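Local coordinates for protein acetyl xylan esterase (Metagenome, PDB 6XYC) that hydrolyses acetyl and feruloyl esters on xylan, acting as a bifunctional carbohydrate esterase of the alpha/beta-hydrolase fold, at residues 53-56 against 57-60; 78-82 against 83-87; 89-92 against 93-97; 96-99 against 100-104. All coordinates share one frame; numbering follows the deposited sequence.

Interaction 1 of 4, residues 53-56 against 57-60; sequences NNAK and AMAS
The flat carbonyl groups of Ala55 and Lys56 receive amides from different directions. Met58 N lies over a face of the Ala55 carbonyl, 53° out of its plane, with Met58 N to Ala55 O at 2.9 Å, whereas Ser60 N comes to Lys56 O tilted by just 20°. These bonds build the first turn of helix 56-69 in an alpha/beta-hydrolase fold. Ala55 stands at its N-cap, at the end of the loop that supplies Gly47, Ser48 and Ala49 to the ligand pocket. The bond between Met58 N and Ala55 O is bent, and Ala59 N adds a weak bond to the same oxygen at 3.4 Å; Ser60 N, by contrast, meets Lys56 O at 3.2 Å in the straighter manner of a regular helix.

Alanine suits the buried N-cap because its small methyl packs against Tyr46, but it has no polar side-chain atom to cap an amide. Main chain, a water and, weakly, Asn78 OD1 on Lys56 N do that work instead. Lys56 has its CG between the backbone N and the carbonyl carbon (chi1 51°), which places this carbon beside Ala57 N at 3.4 Å; its long chain then carries NZ to a salt bridge with Asp28 and a hydrogen bond with Asn14. Met58 is largely solvent-facing, and its extended chain leads away from the turn, with Met58 SD only grazing Ala55 CB at 4.2 Å. The amide of Ala57 is satisfied by a bridging water, which accepts from Ala57 N at 2.9 Å and donates to Asn54 O at 2.6 Å.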
loop_
_atom_site.group_PDB
_atom_site.type_symbol
_atom_site.label_atom_id
_atom_site.label_comp_id
_atom_site.label_asym_id
_atom_site.label_seq_id
_atom_site.Cartn_x
_atom_site.Cartn_y
_atom_site.Cartn_z
ATOM N N ASN A 53 2.658 -10.762 8.977
ATOM C CA ASN A 53 1.288 -10.440 9.362
ATOM C C ASN A 53 1.221 -9.604 10.636
ATOM O O ASN A 53 0.133 -9.443 11.202
ATOM C CB ASN A 53 0.465 -11.727 9.537
ATOM C CG ASN A 53 0.963 -12.602 10.684
ATOM O OD1 ASN A 53 1.842 -12.212 11.452
ATOM N ND2 ASN A 53 0.393 -13.795 10.797
ATOM N N ASN A 54 2.354 -9.046 11.089
ATOM C CA ASN A 54 2.403 -8.420 12.406
ATOM C C ASN A 54 3.366 -7.238 12.478
ATOM O O ASN A 54 3.772 -6.859 13.583
ATOM C CB ASN A 54 2.816 -9.459 13.459
ATOM C CG ASN A 54 4.148 -10.091 13.148
ATOM O OD1 ASN A 54 4.727 -9.845 12.093
ATOM N ND2 ASN A 54 4.639 -10.912 14.055
ATOM N N ALA A 55 3.730 -6.634 11.349
ATOM C CA ALA A 55 4.842 -5.697 11.302
ATOM C C ALA A 55 4.393 -4.246 11.221
ATOM O O ALA A 55 5.188 -3.384 10.822
ATOM C CB ALA A 55 5.752 -6.022 10.117
ATOM N N LYS A 56 3.153 -3.949 11.616
ATOM C CA LYS A 56 2.653 -2.584 11.475
ATOM C C LYS A 56 3.510 -1.582 12.239
ATOM O O LYS A 56 3.633 -0.427 11.819
ATOM C CB LYS A 56 1.201 -2.505 11.942
ATOM C CG LYS A 56 0.923 -3.090 13.326
ATOM C CD LYS A 56 -0.560 -2.963 13.674
ATOM C CE LYS A 56 -0.923 -3.807 14.884
ATOM N NZ LYS A 56 -0.231 -3.327 16.132
ATOM N N ALA A 57 4.117 -1.998 13.353
ATOM C CA ALA A 57 4.969 -1.079 14.102
ATOM C C ALA A 57 6.228 -0.721 13.327
ATOM O O ALA A 57 6.763 0.381 13.487
ATOM C CB ALA A 57 5.334 -1.691 15.455
ATOM N N MET A 58 6.718 -1.630 12.487
ATOM C CA MET A 58 7.898 -1.325 11.687
ATOM C C MET A 58 7.603 -0.229 10.673
ATOM O O MET A 58 8.432 0.663 10.459
ATOM C CB MET A 58 8.395 -2.590 10.980
ATOM C CG MET A 58 9.337 -3.425 11.844
ATOM S SD MET A 58 9.693 -5.052 11.155
ATOM C CE MET A 58 11.146 -5.497 12.101
ATOM N N ALA A 59 6.433 -0.287 10.028
ATOM C CA ALA A 59 6.047 0.757 9.084
ATOM C C ALA A 59 5.946 2.103 9.788
ATOM O O ALA A 59 6.459 3.116 9.299
ATOM C CB ALA A 59 4.722 0.395 8.414
ATOM N N SER A 60 5.300 2.129 10.957
ATOM C CA SER A 60 5.141 3.381 11.693
ATOM C C SER A 60 6.492 3.971 12.064
ATOM O O SER A 60 6.707 5.185 11.940
ATOM C CB SER A 60 4.298 3.150 12.949
ATOM O OG SER A 60 2.966 2.809 12.613
HETATM O O HOH W 1 4.258 -4.543 14.677
#

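Interaction 2 of 4, residues 78-82 against 83-87; sequences NHRSS and MEAIW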
loop_
_atom_site.group_PDB
_atom_site.type_symbol
_atom_site.label_atom_id
_atom_site.label_comp_id
_atom_site.label_asym_id
_atom_site.label_seq_id
_atom_site.Cartn_x
_atom_site.Cartn_y
_atom_site.Cartn_z
ATOM N N ASN A 78 -1.861 -4.214 9.707
ATOM C CA ASN A 78 -1.415 -5.562 9.390
ATOM C C ASN A 78 -2.252 -6.137 8.249
ATOM O O ASN A 78 -3.375 -5.704 7.994
ATOM C CB ASN A 78 -1.518 -6.472 10.618
ATOM C CG ASN A 78 -0.429 -6.216 11.637
ATOM O OD1 ASN A 78 0.609 -5.628 11.336
ATOM N ND2 ASN A 78 -0.664 -6.673 12.860
ATOM N N HIS A 79 -1.676 -7.110 7.547
ATOM C CA HIS A 79 -2.414 -7.939 6.605
ATOM C C HIS A 79 -1.971 -9.378 6.822
ATOM O O HIS A 79 -0.948 -9.636 7.458
ATOM C CB HIS A 79 -2.196 -7.517 5.146
ATOM C CG HIS A 79 -0.791 -7.678 4.668
ATOM N ND1 HIS A 79 -0.229 -8.906 4.400
ATOM C CD2 HIS A 79 0.171 -6.759 4.412
ATOM C CE1 HIS A 79 1.018 -8.737 3.998
ATOM N NE2 HIS A 79 1.287 -7.444 3.997
ATOM N N ARG A 80 -2.760 -10.322 6.317
ATOM C CA ARG A 80 -2.443 -11.728 6.522
ATOM C C ARG A 80 -1.213 -12.125 5.713
ATOM O O ARG A 80 -0.935 -11.573 4.643
ATOM C CB ARG A 80 -3.625 -12.613 6.134
ATOM C CG ARG A 80 -4.685 -12.742 7.208
ATOM C CD ARG A 80 -5.904 -13.473 6.671
ATOM N NE ARG A 80 -6.646 -12.651 5.726
ATOM C CZ ARG A 80 -7.641 -13.093 4.962
ATOM N NH1 ARG A 80 -8.026 -14.361 5.035
ATOM N NH2 ARG A 80 -8.257 -12.265 4.126
ATOM N N SER A 81 -0.471 -13.094 6.243
ATOM C CA SER A 81 0.713 -13.600 5.562
ATOM C C SER A 81 0.321 -14.422 4.340
ATOM O O SER A 81 -0.683 -15.142 4.345
ATOM C CB SER A 81 1.543 -14.463 6.519
ATOM O OG SER A 81 2.563 -15.172 5.830
ATOM N N SER A 82 1.121 -14.303 3.280
ATOM C CA SER A 82 0.933 -15.166 2.123
ATOM C C SER A 82 1.000 -16.634 2.507
ATOM O O SER A 82 0.447 -17.477 1.793
ATOM C CB SER A 82 1.983 -14.862 1.055
ATOM O OG SER A 82 3.285 -15.160 1.524
ATOM N N MET A 83 1.670 -16.965 3.613
ATOM C CA MET A 83 1.788 -18.353 4.036
ATOM C C MET A 83 0.551 -18.860 4.764
ATOM O O MET A 83 0.415 -20.074 4.934
ATOM C CB MET A 83 3.020 -18.518 4.928
ATOM C CG MET A 83 4.331 -18.286 4.198
ATOM S SD MET A 83 5.736 -18.319 5.317
ATOM C CE MET A 83 5.448 -16.812 6.235
ATOM N N GLU A 84 -0.352 -17.974 5.187
ATOM C CA GLU A 84 -1.594 -18.382 5.835
ATOM C C GLU A 84 -2.827 -18.187 4.963
ATOM O O GLU A 84 -3.850 -18.826 5.219
ATOM C CB GLU A 84 -1.792 -17.632 7.163
ATOM C CG GLU A 84 -2.110 -16.153 7.041
ATOM C CD GLU A 84 -2.168 -15.454 8.397
ATOM O OE1 GLU A 84 -2.866 -15.955 9.304
ATOM O OE2 GLU A 84 -1.522 -14.397 8.555
ATOM N N ALA A 85 -2.751 -17.347 3.937
ATOM C CA ALA A 85 -3.877 -17.109 3.044
ATOM C C ALA A 85 -3.319 -16.603 1.726
ATOM O O ALA A 85 -2.499 -15.680 1.722
ATOM C CB ALA A 85 -4.854 -16.089 3.628
ATOM N N ILE A 86 -3.760 -17.184 0.610
ATOM C CA ILE A 86 -3.198 -16.780 -0.674
ATOM C C ILE A 86 -4.008 -15.617 -1.234
ATOM O O ILE A 86 -5.083 -15.287 -0.720
ATOM C CB ILE A 86 -3.127 -17.953 -1.673
ATOM C CG1 ILE A 86 -4.508 -18.470 -2.054
ATOM C CG2 ILE A 86 -2.276 -19.082 -1.097
ATOM C CD1 ILE A 86 -4.511 -19.308 -3.309
ATOM N N TRP A 87 -3.474 -14.973 -2.263
ATOM C CA TRP A 87 -4.174 -13.903 -2.957
ATOM C C TRP A 87 -5.601 -14.342 -3.282
ATOM O O TRP A 87 -5.809 -15.478 -3.722
ATOM C CB TRP A 87 -3.404 -13.561 -4.237
ATOM C CG TRP A 87 -3.770 -12.299 -4.942
ATOM C CD1 TRP A 87 -4.383 -12.199 -6.150
ATOM C CD2 TRP A 87 -3.486 -10.964 -4.517
ATOM N NE1 TRP A 87 -4.522 -10.879 -6.498
ATOM C CE2 TRP A 87 -3.977 -10.097 -5.513
ATOM C CE3 TRP A 87 -2.871 -10.415 -3.386
ATOM C CZ2 TRP A 87 -3.878 -8.709 -5.413
ATOM C CZ3 TRP A 87 -2.780 -9.038 -3.288
ATOM C CH2 TRP A 87 -3.284 -8.199 -4.292
#
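A tight local turn, with Ser81 gripping Met83, Glu84 and Ala85, shapes the loop that connects strand 73-77 to helix 89-103. Ser81 O takes two amides: Glu84 N at 3.0 Å, lying above the carbonyl plane, and Ala85 N at 3.1 Å, nearly along the C=O axis. The Ser81 hydroxyl oxygen accepts from Met83 N at 3.0 Å and also hydrogen-bonds to Phe51 O, so a small polar side chain fits this buried site. Met83 bends at chi3 to set its CE 3.3 Å from Ser81 OG.

Glu84 closes the turn in the reverse sense. With CG between the backbone N and the carbonyl carbon (chi1 70°), and the chain extended beyond it, the carboxylate swings back to Ser81 N. Glu84 OE2 accepts through its anti lone pair at 2.9 Å, in a nearly straight bond of 167°, and a second donor, Asn53 ND2, helps to fix it. Arg80 lays its aliphatic part across Glu84 at about a right angle, while its charge pairs with Asp93. Met83 N on Ser81 OG is an ST turn, superposed on a type I beta turn that Glu84 braces through its bond to Ser81 N.

Interaction 3 of 4, residues 89-92 against 93-97; sequences AQIQ and DVKAA
Ile91 turns its CG1 beside the carbonyl carbon (chi1 -174°), and Lys95 bends at chi2 (-82°), so that the two side chains run side by side, pointing the same way from one flank of helix 89-103. Ile91 CG1 comes within 4.1 Å of Lys95 CE, while the tip of the isoleucine, CD1, rests 4.1 Å from Val94 CB. Branched apolar residues suit this buried flank, where Val94 also packs on Ile77 of the sheet and Leu126 of helix 122-131. Lysine suits its place because its methylenes can lie along Ile91 while NZ reaches Thr133.

Beneath them the backbone is a regular alpha helix. Lys95 N bonds to Ile91 O at 2.9 Å, Ala96 N to Gln92 O at 3.0 Å, and Val94 N to Gln90 O at 3.2 Å. The shortest of the four is Asp93 N to Ala89 O, at 2.8 Å. That carbonyl oxygen also faces the aspartate side chain, with Asp93 OD1 3.3 Å from Ala89 O, an unfavourable pairing of two acceptors. It is probably offset from beyond the helix: His25 donates to Asp93 OD1, and Arg80 forms a salt bridge with the same oxygen. Set near the positive start of the helix dipole and beside an arginine, the buried carboxylate is probably held as the anion.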
loop_
_atom_site.group_PDB
_atom_site.type_symbol
_atom_site.label_atom_id
_atom_site.label_comp_id
_atom_site.label_asym_id
_atom_site.label_seq_id
_atom_site.Cartn_x
_atom_site.Cartn_y
_atom_site.Cartn_z
ATOM N N ALA A 89 -6.365 -12.528 -0.410
ATOM C CA ALA A 89 -6.538 -12.215 1.003
ATOM C C ALA A 89 -5.928 -10.861 1.346
ATOM O O ALA A 89 -6.541 -10.051 2.051
ATOM C CB ALA A 89 -5.914 -13.314 1.865
ATOM N N GLN A 90 -4.730 -10.587 0.832
ATOM C CA GLN A 90 -3.982 -9.419 1.274
ATOM C C GLN A 90 -4.650 -8.113 0.854
ATOM O O GLN A 90 -4.676 -7.150 1.631
ATOM C CB GLN A 90 -2.555 -9.498 0.736
ATOM C CG GLN A 90 -1.690 -10.561 1.405
ATOM C CD GLN A 90 -2.035 -11.970 0.966
ATOM O OE1 GLN A 90 -2.531 -12.183 -0.139
ATOM N NE2 GLN A 90 -1.781 -12.942 1.835
ATOM N N ILE A 91 -5.188 -8.049 -0.365
ATOM C CA ILE A 91 -5.864 -6.817 -0.766
ATOM C C ILE A 91 -7.246 -6.723 -0.121
ATOM O O ILE A 91 -7.713 -5.620 0.186
ATOM C CB ILE A 91 -5.932 -6.714 -2.304
ATOM C CG1 ILE A 91 -6.499 -5.359 -2.721
ATOM C CG2 ILE A 91 -6.763 -7.839 -2.893
ATOM C CD1 ILE A 91 -5.721 -4.156 -2.181
ATOM N N GLN A 92 -7.909 -7.857 0.124
ATOM C CA GLN A 92 -9.157 -7.827 0.880
ATOM C C GLN A 92 -8.923 -7.298 2.288
ATOM O O GLN A 92 -9.766 -6.583 2.844
ATOM C CB GLN A 92 -9.779 -9.222 0.942
ATOM C CG GLN A 92 -10.437 -9.671 -0.344
ATOM C CD GLN A 92 -11.272 -10.918 -0.148
ATOM O OE1 GLN A 92 -11.527 -11.336 0.981
ATOM N NE2 GLN A 92 -11.700 -11.523 -1.245
ATOM N N ASP A 93 -7.780 -7.641 2.885
ATOM C CA ASP A 93 -7.436 -7.098 4.195
ATOM C C ASP A 93 -7.291 -5.586 4.132
ATOM O O ASP A 93 -7.853 -4.858 4.957
ATOM C CB ASP A 93 -6.146 -7.744 4.696
ATOM C CG ASP A 93 -6.336 -9.199 5.078
ATOM O OD1 ASP A 93 -7.496 -9.639 5.193
ATOM O OD2 ASP A 93 -5.319 -9.911 5.259
ATOM N N VAL A 94 -6.537 -5.094 3.148
ATOM C CA VAL A 94 -6.351 -3.654 2.990
ATOM C C VAL A 94 -7.699 -2.967 2.811
ATOM O O VAL A 94 -7.988 -1.950 3.449
ATOM C CB VAL A 94 -5.410 -3.359 1.807
ATOM C CG1 VAL A 94 -5.319 -1.853 1.576
ATOM C CG2 VAL A 94 -4.041 -3.964 2.053
ATOM N N LYS A 95 -8.553 -3.517 1.941
ATOM C CA LYS A 95 -9.852 -2.896 1.695
ATOM C C LYS A 95 -10.675 -2.832 2.976
ATOM O O LYS A 95 -11.331 -1.823 3.254
ATOM C CB LYS A 95 -10.595 -3.669 0.604
ATOM C CG LYS A 95 -9.877 -3.688 -0.746
ATOM C CD LYS A 95 -10.130 -2.420 -1.555
ATOM C CE LYS A 95 -9.378 -2.458 -2.875
ATOM N NZ LYS A 95 -9.909 -1.477 -3.871
ATOM N N ALA A 96 -10.634 -3.895 3.780
ATOM C CA ALA A 96 -11.373 -3.904 5.036
ATOM C C ALA A 96 -10.832 -2.853 5.991
ATOM O O ALA A 96 -11.597 -2.192 6.700
ATOM C CB ALA A 96 -11.304 -5.291 5.680
ATOM N N ALA A 97 -9.512 -2.682 6.025
ATOM C CA ALA A 97 -8.940 -1.646 6.875
ATOM C C ALA A 97 -9.400 -0.264 6.432
ATOM O O ALA A 97 -9.723 0.585 7.268
ATOM C CB ALA A 97 -7.412 -1.723 6.850
#

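Interaction 4 of 4, residues 96-99 against 100-104; sequences AAIR and YVRSN
The closing turns of helix 89-103, which packs on the central sheet of the alpha/beta-hydrolase fold, join Ile98 to Arg102 one turn on. The two side chains lie side by side and point the same way; Arg102 NH1 sits 3.7 Å from Ile98 CG2. Arg102 extends from the backbone with CG beside the carbonyl carbon (chi1 177°) and then bends at chi3, folding the guanidinium back along the isoleucine. Below them, Arg102 N meets Ile98 O at 2.9 Å in an almost straight bond of 173°.

Val101 places its CG2 at 3.3 Å from Ala97 O, and both residues face strand 73-77, where small and beta-branched side chains allow close approach. Tyr100 sends its ring out to Tyr155 and its hydroxyl to Tyr108. As the helix ends, Asn104 folds back: its ND2 bonds to Tyr100 O at 2.8 Å and lies above one face of the Tyr100 ring, offset toward its rim, while Asn104 N bonds to the same oxygen.

Both arginines reach the 149-161 region, Arg99 through a salt bridge with Glu149 and a hydrogen bond to Leu152 O, Arg102 through the carbonyls of Gly159 and His161. Side-chain charge thus anchors that region, while the Arg99 guanidinium rests one face on Ala96 CA.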
loop_
_atom_site.group_PDB
_atom_site.type_symbol
_atom_site.label_atom_id
_atom_site.label_comp_id
_atom_site.label_asym_id
_atom_site.label_seq_id
_atom_site.Cartn_x
_atom_site.Cartn_y
_atom_site.Cartn_z
ATOM N N ALA A 96 -10.634 -3.895 3.780
ATOM C CA ALA A 96 -11.373 -3.904 5.036
ATOM C C ALA A 96 -10.832 -2.853 5.991
ATOM O O ALA A 96 -11.597 -2.192 6.700
ATOM C CB ALA A 96 -11.304 -5.291 5.680
ATOM N N ALA A 97 -9.512 -2.682 6.025
ATOM C CA ALA A 97 -8.940 -1.646 6.875
ATOM C C ALA A 97 -9.400 -0.264 6.432
ATOM O O ALA A 97 -9.723 0.585 7.268
ATOM C CB ALA A 97 -7.412 -1.723 6.850
ATOM N N ILE A 98 -9.418 -0.017 5.118
ATOM C CA ILE A 98 -9.872 1.268 4.596
ATOM C C ILE A 98 -11.317 1.525 5.007
ATOM O O ILE A 98 -11.673 2.622 5.454
ATOM C CB ILE A 98 -9.716 1.308 3.065
ATOM C CG1 ILE A 98 -8.242 1.308 2.665
ATOM C CG2 ILE A 98 -10.420 2.532 2.508
ATOM C CD1 ILE A 98 -8.009 0.912 1.230
ATOM N N ARG A 99 -12.181 0.522 4.834
ATOM C CA ARG A 99 -13.585 0.678 5.206
ATOM C C ARG A 99 -13.731 0.965 6.695
ATOM O O ARG A 99 -14.579 1.769 7.105
ATOM C CB ARG A 99 -14.362 -0.584 4.831
ATOM C CG ARG A 99 -14.470 -0.847 3.335
ATOM C CD ARG A 99 -15.546 -1.883 3.036
ATOM N NE ARG A 99 -15.266 -3.187 3.637
ATOM C CZ ARG A 99 -14.594 -4.162 3.034
ATOM N NH1 ARG A 99 -14.124 -3.989 1.807
ATOM N NH2 ARG A 99 -14.391 -5.314 3.659
ATOM N N TYR A 100 -12.916 0.308 7.523
ATOM C CA TYR A 100 -12.983 0.538 8.961
ATOM C C TYR A 100 -12.621 1.975 9.302
ATOM O O TYR A 100 -13.286 2.618 10.124
ATOM C CB TYR A 100 -12.055 -0.427 9.693
ATOM C CG TYR A 100 -12.050 -0.200 11.184
ATOM C CD1 TYR A 100 -11.190 0.718 11.768
ATOM C CD2 TYR A 100 -12.927 -0.888 12.002
ATOM C CE1 TYR A 100 -11.193 0.932 13.130
ATOM C CE2 TYR A 100 -12.941 -0.680 13.359
ATOM C CZ TYR A 100 -12.072 0.230 13.922
ATOM O OH TYR A 100 -12.082 0.431 15.280
ATOM N N VAL A 101 -11.557 2.492 8.687
ATOM C CA VAL A 101 -11.102 3.845 8.987
ATOM C C VAL A 101 -12.127 4.867 8.510
ATOM O O VAL A 101 -12.493 5.792 9.244
ATOM C CB VAL A 101 -9.721 4.093 8.353
ATOM C CG1 VAL A 101 -9.331 5.546 8.491
ATOM C CG2 VAL A 101 -8.672 3.189 8.992
ATOM N N ARG A 102 -12.610 4.716 7.272
ATOM C CA ARG A 102 -13.588 5.661 6.741
ATOM C C ARG A 102 -14.858 5.654 7.580
ATOM O O ARG A 102 -15.385 6.713 7.942
ATOM C CB ARG A 102 -13.909 5.331 5.283
ATOM C CG ARG A 102 -14.976 6.227 4.671
ATOM C CD ARG A 102 -15.012 6.126 3.152
ATOM N NE ARG A 102 -13.963 6.920 2.519
ATOM C CZ ARG A 102 -12.965 6.408 1.810
ATOM N NH1 ARG A 102 -12.874 5.097 1.633
ATOM N NH2 ARG A 102 -12.054 7.207 1.273
ATOM N N SER A 103 -15.364 4.461 7.905
ATOM C CA SER A 103 -16.608 4.373 8.660
ATOM C C SER A 103 -16.450 4.956 10.060
ATOM O O SER A 103 -17.353 5.637 10.559
ATOM C CB SER A 103 -17.075 2.917 8.740
ATOM O OG SER A 103 -18.254 2.791 9.515
ATOM N N ASN A 104 -15.311 4.704 10.707
ATOM C CA ASN A 104 -15.097 5.087 12.097
ATOM C C ASN A 104 -14.300 6.377 12.244
ATOM O O ASN A 104 -13.815 6.673 13.340
ATOM C CB ASN A 104 -14.396 3.945 12.834
ATOM C CG ASN A 104 -15.279 2.715 12.979
ATOM O OD1 ASN A 104 -16.214 2.707 13.782
ATOM N ND2 ASN A 104 -14.997 1.678 12.198
#

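In the fold
The four contacts follow one another along the chain. Interaction 1 opens helix 56-69, after strand 39-45; interaction 2 lies in the loop leaving strand 73-77; interactions 3 and 4 share helix 89-103, overlapping at Ala96 and Ala97, with centres 11 Å apart. Interactions 1 and 2, whose centres are 14 Å apart, touch through Asn53 and Glu84. Interaction 2 reaches interaction 3, 10 Å away between centres, through Arg80 with Asp93 and Ala85 with Gln90. Interaction 4 lies farther off, its centre 19 Å from that of interaction 2. Polar contacts thus tie the start of helix 56-69 to the loop at 78-87, and that loop to the start of helix 89-103.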